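Long-range contacts in FMN-binding domain-containing protein (Clostridium perfringens, PDB 3O6U), which is of unknown function but carries an FMN-binding domain, so that it may bind the flavin FMN as members of this family are thought to do: residues L2-T11 against Q97-N108; K31-E39 against E70-Q81. All blocks are in the same frame, centred on the assembly; numbering follows the deposited sequence.

Contact 1 (L2-T11 against Q97-N108)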
loop_
_atom_site.group_PDB
_atom_site.type_symbol
_atom_site.label_atom_id
_atom_site.label_comp_id
_atom_site.label_asym_id
_atom_site.label_seq_id
_atom_site.Cartn_x
_atom_site.Cartn_y
_atom_site.Cartn_z
ATOM N N LEU A 2 -16.813 -6.611 -6.770
ATOM C CA LEU A 2 -16.408 -5.687 -5.730
ATOM C C LEU A 2 -17.586 -4.844 -5.210
ATOM O O LEU A 2 -18.220 -4.107 -5.967
ATOM C CB LEU A 2 -15.290 -4.761 -6.257
ATOM C CG LEU A 2 -13.816 -5.152 -5.980
ATOM C CD1 LEU A 2 -13.605 -6.655 -6.016
ATOM C CD2 LEU A 2 -12.900 -4.446 -6.979
ATOM N N LYS A 3 -17.914 -5.007 -3.932
ATOM C CA LYS A 3 -18.946 -4.178 -3.308
ATOM C C LYS A 3 -18.363 -2.751 -3.148
ATOM O O LYS A 3 -17.215 -2.559 -2.716
ATOM C CB LYS A 3 -19.309 -4.697 -1.911
ATOM C CG LYS A 3 -19.652 -6.174 -1.832
ATOM C CD LYS A 3 -20.937 -6.496 -2.565
ATOM C CE LYS A 3 -21.231 -7.987 -2.525
ATOM N NZ LYS A 3 -21.708 -8.422 -1.178
ATOM N N ASP A 4 -19.158 -1.760 -3.508
ATOM C CA ASP A 4 -18.750 -0.371 -3.384
ATOM C C ASP A 4 -18.500 -0.005 -1.919
ATOM O O ASP A 4 -19.048 -0.614 -1.000
ATOM C CB ASP A 4 -19.843 0.543 -3.958
ATOM C CG ASP A 4 -19.886 0.527 -5.473
ATOM O OD1 ASP A 4 -19.245 -0.350 -6.104
ATOM O OD2 ASP A 4 -20.568 1.402 -6.037
ATOM N N GLY A 5 -17.648 0.986 -1.711
ATOM C CA GLY A 5 -17.380 1.447 -0.363
ATOM C C GLY A 5 -15.925 1.785 -0.188
ATOM O O GLY A 5 -15.172 1.835 -1.165
ATOM N N ASP A 6 -15.539 2.034 1.054
ATOM C CA ASP A 6 -14.145 2.314 1.374
ATOM C C ASP A 6 -13.597 1.136 2.173
ATOM O O ASP A 6 -14.252 0.647 3.082
ATOM C CB ASP A 6 -13.999 3.603 2.196
ATOM C CG ASP A 6 -14.361 4.851 1.399
ATOM O OD1 ASP A 6 -15.359 5.524 1.723
ATOM O OD2 ASP A 6 -13.649 5.168 0.431
ATOM N N TYR A 7 -12.407 0.668 1.808
ATOM C CA TYR A 7 -11.777 -0.424 2.540
ATOM C C TYR A 7 -10.337 -0.044 2.856
ATOM O O TYR A 7 -9.629 0.550 2.051
ATOM C CB TYR A 7 -11.852 -1.744 1.756
ATOM C CG TYR A 7 -13.235 -2.039 1.238
ATOM C CD1 TYR A 7 -14.114 -2.858 1.929
ATOM C CD2 TYR A 7 -13.671 -1.458 0.061
ATOM C CE1 TYR A 7 -15.393 -3.092 1.442
ATOM C CE2 TYR A 7 -14.930 -1.679 -0.426
ATOM C CZ TYR A 7 -15.796 -2.490 0.261
ATOM O OH TYR A 7 -17.060 -2.682 -0.246
ATOM N N THR A 8 -9.940 -0.381 4.072
ATOM C CA THR A 8 -8.627 -0.078 4.577
ATOM C C THR A 8 -8.007 -1.309 5.207
ATOM O O THR A 8 -8.644 -2.032 5.979
ATOM C CB THR A 8 -8.707 1.024 5.665
ATOM O OG1 THR A 8 -9.009 2.279 5.047
ATOM C CG2 THR A 8 -7.379 1.137 6.457
ATOM N N VAL A 9 -6.759 -1.555 4.855
ATOM C CA VAL A 9 -6.033 -2.642 5.463
ATOM C C VAL A 9 -4.699 -2.066 5.946
ATOM O O VAL A 9 -4.184 -1.106 5.378
ATOM C CB VAL A 9 -5.846 -3.800 4.471
ATOM C CG1 VAL A 9 -4.774 -3.485 3.471
ATOM C CG2 VAL A 9 -5.545 -5.031 5.208
ATOM N N GLU A 10 -4.156 -2.659 7.001
ATOM C CA GLU A 10 -2.920 -2.206 7.609
ATOM C C GLU A 10 -2.112 -3.366 8.164
ATOM O O GLU A 10 -2.692 -4.346 8.615
ATOM C CB GLU A 10 -3.263 -1.264 8.752
ATOM C CG GLU A 10 -2.088 -0.886 9.602
ATOM C CD GLU A 10 -2.447 0.192 10.595
ATOM O OE1 GLU A 10 -3.090 1.176 10.168
ATOM O OE2 GLU A 10 -2.086 0.062 11.788
ATOM N N THR A 11 -0.780 -3.262 8.122
ATOM C CA THR A 11 0.089 -4.303 8.679
ATOM C C THR A 11 -0.132 -4.388 10.190
ATOM O O THR A 11 -0.222 -3.370 10.862
ATOM C CB THR A 11 1.582 -4.022 8.397
ATOM O OG1 THR A 11 1.916 -2.689 8.798
ATOM C CG2 THR A 11 1.885 -4.190 6.919
ATOM N N GLN A 97 5.184 -6.124 -0.253
ATOM C CA GLN A 97 4.338 -5.757 0.874
ATOM C C GLN A 97 3.000 -5.190 0.338
ATOM O O GLN A 97 1.928 -5.637 0.757
ATOM C CB GLN A 97 5.048 -4.723 1.746
ATOM C CG GLN A 97 4.169 -4.105 2.830
ATOM C CD GLN A 97 4.985 -3.431 3.914
ATOM O OE1 GLN A 97 5.310 -4.046 4.923
ATOM N NE2 GLN A 97 5.343 -2.177 3.698
ATOM N N PHE A 98 3.070 -4.230 -0.594
ATOM C CA PHE A 98 1.874 -3.630 -1.214
ATOM C C PHE A 98 0.957 -4.695 -1.803
ATOM O O PHE A 98 -0.264 -4.638 -1.604
ATOM C CB PHE A 98 2.260 -2.651 -2.339
ATOM C CG PHE A 98 1.067 -1.993 -3.048
ATOM C CD1 PHE A 98 0.458 -0.851 -2.528
ATOM C CD2 PHE A 98 0.569 -2.517 -4.246
ATOM C CE1 PHE A 98 -0.615 -0.238 -3.193
ATOM C CE2 PHE A 98 -0.497 -1.913 -4.906
ATOM C CZ PHE A 98 -1.094 -0.772 -4.376
ATOM N N LYS A 99 1.537 -5.654 -2.525
ATOM C CA LYS A 99 0.747 -6.710 -3.146
ATOM C C LYS A 99 -0.045 -7.515 -2.127
ATOM O O LYS A 99 -1.219 -7.790 -2.362
ATOM C CB LYS A 99 1.631 -7.619 -4.029
ATOM C CG LYS A 99 2.154 -6.877 -5.283
ATOM C CD LYS A 99 3.114 -7.697 -6.150
ATOM C CE LYS A 99 2.415 -8.886 -6.789
ATOM N NZ LYS A 99 3.144 -9.410 -7.975
ATOM N N LYS A 100 0.554 -7.854 -0.982
ATOM C CA LYS A 100 -0.184 -8.621 0.039
ATOM C C LYS A 100 -1.394 -7.841 0.595
ATOM O O LYS A 100 -2.488 -8.396 0.732
ATOM C CB LYS A 100 0.748 -9.067 1.175
ATOM C CG LYS A 100 1.772 -10.147 0.757
ATOM C CD LYS A 100 2.651 -10.584 1.933
ATOM C CE LYS A 100 3.714 -11.623 1.535
ATOM N NZ LYS A 100 5.060 -11.019 1.270
ATOM N N LEU A 101 -1.194 -6.556 0.893
ATOM C CA LEU A 101 -2.266 -5.674 1.372
ATOM C C LEU A 101 -3.365 -5.545 0.290
ATOM O O LEU A 101 -4.559 -5.579 0.608
ATOM C CB LEU A 101 -1.686 -4.300 1.749
ATOM C CG LEU A 101 -0.757 -4.284 2.975
ATOM C CD1 LEU A 101 -0.191 -2.894 3.219
ATOM C CD2 LEU A 101 -1.522 -4.754 4.177
ATOM N N ALA A 102 -2.985 -5.390 -0.976
ATOM C CA ALA A 102 -3.990 -5.363 -2.048
ATOM C C ALA A 102 -4.804 -6.683 -2.103
ATOM O O ALA A 102 -6.030 -6.637 -2.247
ATOM C CB ALA A 102 -3.326 -5.110 -3.396
ATOM N N GLU A 103 -4.152 -7.845 -1.990
ATOM C CA GLU A 103 -4.899 -9.103 -2.010
ATOM C C GLU A 103 -5.929 -9.093 -0.879
ATOM O O GLU A 103 -7.102 -9.385 -1.107
ATOM C CB GLU A 103 -3.958 -10.319 -1.857
ATOM C CG GLU A 103 -2.885 -10.381 -2.950
ATOM C CD GLU A 103 -1.806 -11.443 -2.720
ATOM O OE1 GLU A 103 -2.048 -12.409 -1.958
ATOM O OE2 GLU A 103 -0.716 -11.310 -3.329
ATOM N N LYS A 104 -5.515 -8.712 0.327
ATOM C CA LYS A 104 -6.450 -8.715 1.433
ATOM C C LYS A 104 -7.524 -7.640 1.350
ATOM O O LYS A 104 -8.676 -7.917 1.679
ATOM C CB LYS A 104 -5.713 -8.621 2.770
ATOM C CG LYS A 104 -6.659 -8.801 3.951
ATOM C CD LYS A 104 -7.282 -10.197 3.934
ATOM C CE LYS A 104 -8.126 -10.458 5.182
ATOM N NZ LYS A 104 -8.669 -11.858 5.231
ATOM N N VAL A 105 -7.181 -6.426 0.902
ATOM C CA VAL A 105 -8.207 -5.372 0.810
ATOM C C VAL A 105 -9.242 -5.700 -0.275
ATOM O O VAL A 105 -10.430 -5.407 -0.110
ATOM C CB VAL A 105 -7.581 -3.922 0.612
ATOM C CG1 VAL A 105 -7.325 -3.570 -0.862
ATOM C CG2 VAL A 105 -8.506 -2.897 1.263
ATOM N N LEU A 106 -8.790 -6.325 -1.363
ATOM C CA LEU A 106 -9.674 -6.734 -2.455
ATOM C C LEU A 106 -10.612 -7.872 -2.031
ATOM O O LEU A 106 -11.731 -7.959 -2.533
ATOM C CB LEU A 106 -8.844 -7.142 -3.684
ATOM C CG LEU A 106 -8.173 -5.964 -4.427
ATOM C CD1 LEU A 106 -7.209 -6.450 -5.500
ATOM C CD2 LEU A 106 -9.231 -5.090 -5.041
ATOM N N LYS A 107 -10.168 -8.747 -1.125
ATOM C CA LYS A 107 -11.052 -9.804 -0.659
ATOM C C LYS A 107 -12.176 -9.149 0.133
ATOM O O LYS A 107 -13.341 -9.549 0.021
ATOM C CB LYS A 107 -10.338 -10.800 0.264
ATOM C CG LYS A 107 -9.535 -11.875 -0.457
ATOM C CD LYS A 107 -9.393 -13.122 0.418
ATOM C CE LYS A 107 -8.895 -12.772 1.827
ATOM N NZ LYS A 107 -9.469 -13.658 2.899
ATOM N N ASN A 108 -11.826 -8.147 0.936
ATOM C CA ASN A 108 -12.809 -7.459 1.766
ATOM C C ASN A 108 -13.816 -6.706 0.919
ATOM O O ASN A 108 -14.984 -6.595 1.280
ATOM C CB ASN A 108 -12.111 -6.510 2.750
ATOM C CG ASN A 108 -11.299 -7.252 3.801
ATOM O OD1 ASN A 108 -11.377 -8.474 3.926
ATOM N ND2 ASN A 108 -10.524 -6.509 4.569
#
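V9 of strand 5-11 packs against the side of helix 97-108, its CG1 methyl facing L101 and V105 and its CG2 methyl facing K104. V9 CG1, held between the backbone N and the carbonyl carbon (chi1 76°), lies 3.6 Å from L101 CD2 and 4.0 Å from V105 CB. CG2 instead meets the aliphatic part of K104, which crosses V9 at about a right angle before the chain runs off towards its amine. One turn on from L101, V105 sends CG2 against Y7 CB at 3.6 Å. The ring of Y7 adds to this buried, close-packed part: Y7 CE1 passes obliquely 3.5 Å from the backbone O of N108, and the hydroxyl turns back to K3 O within its own segment. Strand and helix run roughly antiparallel (142°), with axes 8.0 Å apart, and alternate strand residues Y7 and V9 point at the helix while T8 and E10 point away.

The contact is more open where L2, L106 and the outer part of K104 are partly exposed; here L2 CD2 meets L106 CD2 no closer than 4.2 Å. At the far end of the strand T11 is buried, but T11 CG2 only approaches Q97 OE1, at 4.0 Å.

Between these segments the contact is thus apolar: methyl and methylene groups cover one another, while T11 OG1 bonds the backbone of A21 in strand 19-27 and the amide nitrogen of N108 bonds T117 of strand 117-119, as expected where a helix covers one face of a sheet.

Contact 2 (K31-E39 against E70-Q81)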
loop_
_atom_site.group_PDB
_atom_site.type_symbol
_atom_site.label_atom_id
_atom_site.label_comp_id
_atom_site.label_asym_id
_atom_site.label_seq_id
_atom_site.Cartn_x
_atom_site.Cartn_y
_atom_site.Cartn_z
ATOM N N LYS A 31 -15.693 -0.725 -9.125
ATOM C CA LYS A 31 -14.353 -0.465 -9.613
ATOM C C LYS A 31 -13.443 0.248 -8.623
ATOM O O LYS A 31 -13.889 1.172 -7.933
ATOM C CB LYS A 31 -14.447 0.342 -10.926
ATOM C CG LYS A 31 -15.105 -0.437 -12.066
ATOM C CD LYS A 31 -15.063 0.324 -13.392
ATOM C CE LYS A 31 -16.152 -0.163 -14.358
ATOM N NZ LYS A 31 -16.419 0.786 -15.499
ATOM N N ILE A 32 -12.184 -0.208 -8.509
ATOM C CA ILE A 32 -11.219 0.497 -7.636
ATOM C C ILE A 32 -11.049 1.847 -8.321
ATOM O O ILE A 32 -10.585 1.947 -9.461
ATOM C CB ILE A 32 -9.829 -0.137 -7.527
ATOM C CG1 ILE A 32 -9.900 -1.554 -6.960
ATOM C CG2 ILE A 32 -9.011 0.715 -6.565
ATOM C CD1 ILE A 32 -8.580 -2.309 -7.091
ATOM N N THR A 33 -11.362 2.878 -7.560
ATOM C CA THR A 33 -11.458 4.233 -8.065
ATOM C C THR A 33 -10.454 5.177 -7.425
ATOM O O THR A 33 -10.028 6.149 -8.030
ATOM C CB THR A 33 -12.942 4.643 -7.811
ATOM O OG1 THR A 33 -13.551 5.124 -9.018
ATOM C CG2 THR A 33 -13.032 5.641 -6.694
ATOM N N GLU A 34 -10.105 4.882 -6.180
ATOM C CA GLU A 34 -9.089 5.628 -5.446
ATOM C C GLU A 34 -8.230 4.582 -4.725
ATOM O O GLU A 34 -8.734 3.554 -4.270
ATOM C CB GLU A 34 -9.694 6.547 -4.384
ATOM C CG GLU A 34 -10.856 7.414 -4.825
ATOM C CD GLU A 34 -10.432 8.721 -5.469
ATOM O OE1 GLU A 34 -9.358 9.257 -5.100
ATOM O OE2 GLU A 34 -11.193 9.223 -6.334
ATOM N N ALA A 35 -6.934 4.839 -4.632
ATOM C CA ALA A 35 -6.030 3.938 -3.935
ATOM C C ALA A 35 -4.979 4.776 -3.191
ATOM O O ALA A 35 -4.269 5.571 -3.808
ATOM C CB ALA A 35 -5.366 2.995 -4.917
ATOM N N LYS A 36 -4.905 4.610 -1.864
ATOM C CA LYS A 36 -3.936 5.346 -1.032
ATOM C C LYS A 36 -3.030 4.414 -0.235
ATOM O O LYS A 36 -3.478 3.680 0.644
ATOM C CB LYS A 36 -4.651 6.331 -0.081
ATOM C CG LYS A 36 -3.691 7.260 0.701
ATOM C CD LYS A 36 -4.293 8.661 0.944
ATOM C CE LYS A 36 -4.212 9.129 2.412
ATOM N NZ LYS A 36 -2.827 9.303 2.963
ATOM N N TYR A 37 -1.743 4.435 -0.553
ATOM C CA TYR A 37 -0.809 3.560 0.144
ATOM C C TYR A 37 0.328 4.319 0.815
ATOM O O TYR A 37 1.031 5.088 0.173
ATOM C CB TYR A 37 -0.236 2.514 -0.834
ATOM C CG TYR A 37 0.890 1.674 -0.275
ATOM C CD1 TYR A 37 0.629 0.582 0.549
ATOM C CD2 TYR A 37 2.219 1.971 -0.570
ATOM C CE1 TYR A 37 1.668 -0.196 1.068
ATOM C CE2 TYR A 37 3.262 1.204 -0.054
ATOM C CZ TYR A 37 2.980 0.120 0.760
ATOM O OH TYR A 37 4.001 -0.649 1.267
ATOM N N ASN A 38 0.507 4.079 2.107
ATOM C CA ASN A 38 1.562 4.721 2.858
ATOM C C ASN A 38 2.313 3.844 3.838
ATOM O O ASN A 38 1.701 3.110 4.620
ATOM C CB ASN A 38 1.007 5.880 3.700
ATOM C CG ASN A 38 0.572 7.054 2.875
ATOM O OD1 ASN A 38 1.397 7.805 2.357
ATOM N ND2 ASN A 38 -0.732 7.219 2.737
ATOM N N GLU A 39 3.642 3.906 3.751
ATOM C CA GLU A 39 4.492 3.304 4.773
ATOM C C GLU A 39 4.638 4.489 5.768
ATOM O O GLU A 39 4.668 5.654 5.378
ATOM C CB GLU A 39 5.811 2.839 4.195
ATOM C CG GLU A 39 5.566 1.670 3.220
ATOM C CD GLU A 39 6.740 1.383 2.299
ATOM O OE1 GLU A 39 7.775 2.076 2.408
ATOM O OE2 GLU A 39 6.629 0.458 1.460
ATOM N N GLU A 70 5.383 4.818 -3.985
ATOM C CA GLU A 70 4.043 4.686 -3.418
ATOM C C GLU A 70 2.978 5.189 -4.345
ATOM O O GLU A 70 1.948 4.547 -4.504
ATOM C CB GLU A 70 3.938 5.345 -2.028
ATOM C CG GLU A 70 4.814 4.663 -0.980
ATOM C CD GLU A 70 4.679 5.293 0.382
ATOM O OE1 GLU A 70 4.188 6.446 0.444
ATOM O OE2 GLU A 70 5.067 4.650 1.380
ATOM N N PRO A 71 3.205 6.349 -4.981
ATOM C CA PRO A 71 2.147 6.799 -5.888
ATOM C C PRO A 71 2.102 5.885 -7.117
ATOM O O PRO A 71 1.044 5.711 -7.715
ATOM C CB PRO A 71 2.541 8.233 -6.222
ATOM C CG PRO A 71 3.517 8.631 -5.131
ATOM C CD PRO A 71 4.247 7.370 -4.807
ATOM N N GLN A 72 3.231 5.292 -7.502
ATOM C CA GLN A 72 3.209 4.366 -8.637
ATOM C C GLN A 72 2.378 3.126 -8.329
ATOM O O GLN A 72 1.538 2.721 -9.145
ATOM C CB GLN A 72 4.626 3.958 -9.050
ATOM C CG GLN A 72 5.319 5.096 -9.784
ATOM C CD GLN A 72 6.741 4.790 -10.194
ATOM O OE1 GLN A 72 7.082 3.648 -10.507
ATOM N NE2 GLN A 72 7.581 5.825 -10.222
ATOM N N LEU A 73 2.589 2.547 -7.146
ATOM C CA LEU A 73 1.864 1.351 -6.739
ATOM C C LEU A 73 0.365 1.623 -6.720
ATOM O O LEU A 73 -0.446 0.787 -7.155
ATOM C CB LEU A 73 2.369 0.891 -5.367
ATOM C CG LEU A 73 3.837 0.449 -5.399
ATOM C CD1 LEU A 73 4.398 0.373 -4.007
ATOM C CD2 LEU A 73 3.947 -0.894 -6.090
ATOM N N GLU A 74 0.005 2.801 -6.226
ATOM C CA GLU A 74 -1.386 3.204 -6.168
ATOM C C GLU A 74 -2.007 3.191 -7.561
ATOM O O GLU A 74 -3.096 2.635 -7.758
ATOM C CB GLU A 74 -1.512 4.625 -5.589
ATOM C CG GLU A 74 -1.132 4.760 -4.111
ATOM C CD GLU A 74 -1.219 6.204 -3.627
ATOM O OE1 GLU A 74 -1.551 7.082 -4.445
ATOM O OE2 GLU A 74 -0.953 6.465 -2.435
ATOM N N LYS A 75 -1.314 3.785 -8.531
ATOM C CA LYS A 75 -1.845 3.876 -9.892
ATOM C C LYS A 75 -1.931 2.531 -10.587
ATOM O O LYS A 75 -2.939 2.227 -11.227
ATOM C CB LYS A 75 -1.004 4.829 -10.733
ATOM C CG LYS A 75 -0.978 6.246 -10.229
ATOM C CD LYS A 75 -0.006 7.060 -11.061
ATOM C CE LYS A 75 0.551 8.252 -10.283
ATOM N NZ LYS A 75 1.927 7.991 -9.730
ATOM N N ALA A 76 -0.874 1.735 -10.457
ATOM C CA ALA A 76 -0.820 0.407 -11.063
ATOM C C ALA A 76 -1.975 -0.442 -10.568
ATOM O O ALA A 76 -2.489 -1.282 -11.299
ATOM C CB ALA A 76 0.501 -0.284 -10.748
ATOM N N LEU A 77 -2.374 -0.232 -9.322
ATOM C CA LEU A 77 -3.496 -0.968 -8.743
ATOM C C LEU A 77 -4.772 -0.547 -9.457
ATOM O O LEU A 77 -5.579 -1.382 -9.856
ATOM C CB LEU A 77 -3.614 -0.657 -7.248
ATOM C CG LEU A 77 -4.756 -1.360 -6.499
ATOM C CD1 LEU A 77 -4.656 -2.880 -6.661
ATOM C CD2 LEU A 77 -4.715 -0.974 -5.039
ATOM N N ILE A 78 -4.949 0.758 -9.621
ATOM C CA ILE A 78 -6.131 1.271 -10.292
ATOM C C ILE A 78 -6.170 0.852 -11.764
ATOM O O ILE A 78 -7.233 0.531 -12.284
ATOM C CB ILE A 78 -6.203 2.801 -10.132
ATOM C CG1 ILE A 78 -6.355 3.108 -8.634
ATOM C CG2 ILE A 78 -7.363 3.386 -10.960
ATOM C CD1 ILE A 78 -6.267 4.564 -8.273
ATOM N N GLU A 79 -5.007 0.812 -12.410
ATOM C CA GLU A 79 -4.894 0.398 -13.808
ATOM C C GLU A 79 -5.157 -1.107 -13.972
ATOM O O GLU A 79 -5.777 -1.531 -14.937
ATOM C CB GLU A 79 -3.490 0.723 -14.348
ATOM C CG GLU A 79 -3.250 0.304 -15.808
ATOM C CD GLU A 79 -4.015 1.158 -16.814
ATOM O OE1 GLU A 79 -3.528 2.254 -17.179
ATOM O OE2 GLU A 79 -5.112 0.732 -17.237
ATOM N N LYS A 80 -4.697 -1.917 -13.028
ATOM C CA LYS A 80 -4.874 -3.365 -13.128
ATOM C C LYS A 80 -6.165 -3.887 -12.541
ATOM O O LYS A 80 -6.627 -4.969 -12.899
ATOM C CB LYS A 80 -3.722 -4.090 -12.424
ATOM C CG LYS A 80 -2.391 -4.024 -13.145
ATOM C CD LYS A 80 -2.021 -5.376 -13.727
ATOM C CE LYS A 80 -0.834 -5.254 -14.667
ATOM N NZ LYS A 80 -0.393 -6.576 -15.184
ATOM N N GLN A 81 -6.746 -3.114 -11.633
ATOM C CA GLN A 81 -7.952 -3.528 -10.927
ATOM C C GLN A 81 -7.757 -4.880 -10.216
ATOM O O GLN A 81 -8.727 -5.562 -9.896
ATOM C CB GLN A 81 -9.174 -3.575 -11.856
ATOM C CG GLN A 81 -9.599 -2.195 -12.392
ATOM C CD GLN A 81 -10.101 -1.246 -11.314
ATOM O OE1 GLN A 81 -10.991 -1.584 -10.532
ATOM N NE2 GLN A 81 -9.539 -0.044 -11.281
HETATM O O HOH W 1 4.496 6.931 2.992
#
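E74 OE2 is held by two groups: Y37 N of strand 32-39 donates to it at 2.9 Å, nearly straight at 169°, and R49 forms a salt bridge to it. The backbone N-H meets the oxygen on its anti side, somewhat out of the carboxylate plane. An extended chain brings the carboxylate of E74 to the strand, past A35.

One turn earlier in the helix, E70 divides the task between its two oxygens: OE2 accepts from E39 N at 2.9 Å, the donor standing above the carboxylate plane, while OE1 is paired with R49. The methylene CG of E70 lies at the edge of the Y37 ring, 3.8 Å from CD2, with ring and carboxylate planes 78° apart. Y37 has its CG anti to the backbone N (chi1 172°), which puts the ring against E70 CG, and its hydroxyl bonds E39 OE2; E39 OE1 bonds Y69 OH and pairs with K48.

At the opposite end of the helix Q81, which leaves the helix with positive phi, closes a two-bond clasp on I32. Q81 OE1 accepts from I32 N at 2.7 Å; Q81 NE2 donates to I32 O at 2.9 Å, almost in the amide plane, and also to I78 O, so three bonds fix the amide's rotation. Between the polar ends, A35 CB packs 3.8 Å from I78 CD1, and I32 CD1 abuts L77 CG at 4.0 Å.

Side chains of the helix and its end thus accept the backbone N-H groups of I32, Y37 and E39, and R49 and K48 would probably offset the carboxylates of E70, E74 and E39.

How the contacts relate
Contacts 1 and 2 join two helices to one mixed four-stranded sheet, their centres about 11 Å apart. Strand 5-11 opens the chain, strand 32-41 and helix 66-80 follow, and helix 92-111 comes later, so both partners of contact 2 fall within the chain span bridged by contact 1. Strand 19-27 separates the two contacting strands in the sheet, while the successive helices meet directly. The seam is mostly packing: F98 from contact 1 lies edge-to-face with Y37 from contact 2 and touches L73, L106 meets I32, and Q97 NE2 probably hydrogen-bonds Y37 OH. The two contacts therefore form a continuous helix-on-sheet core in this putative FMN-binding domain.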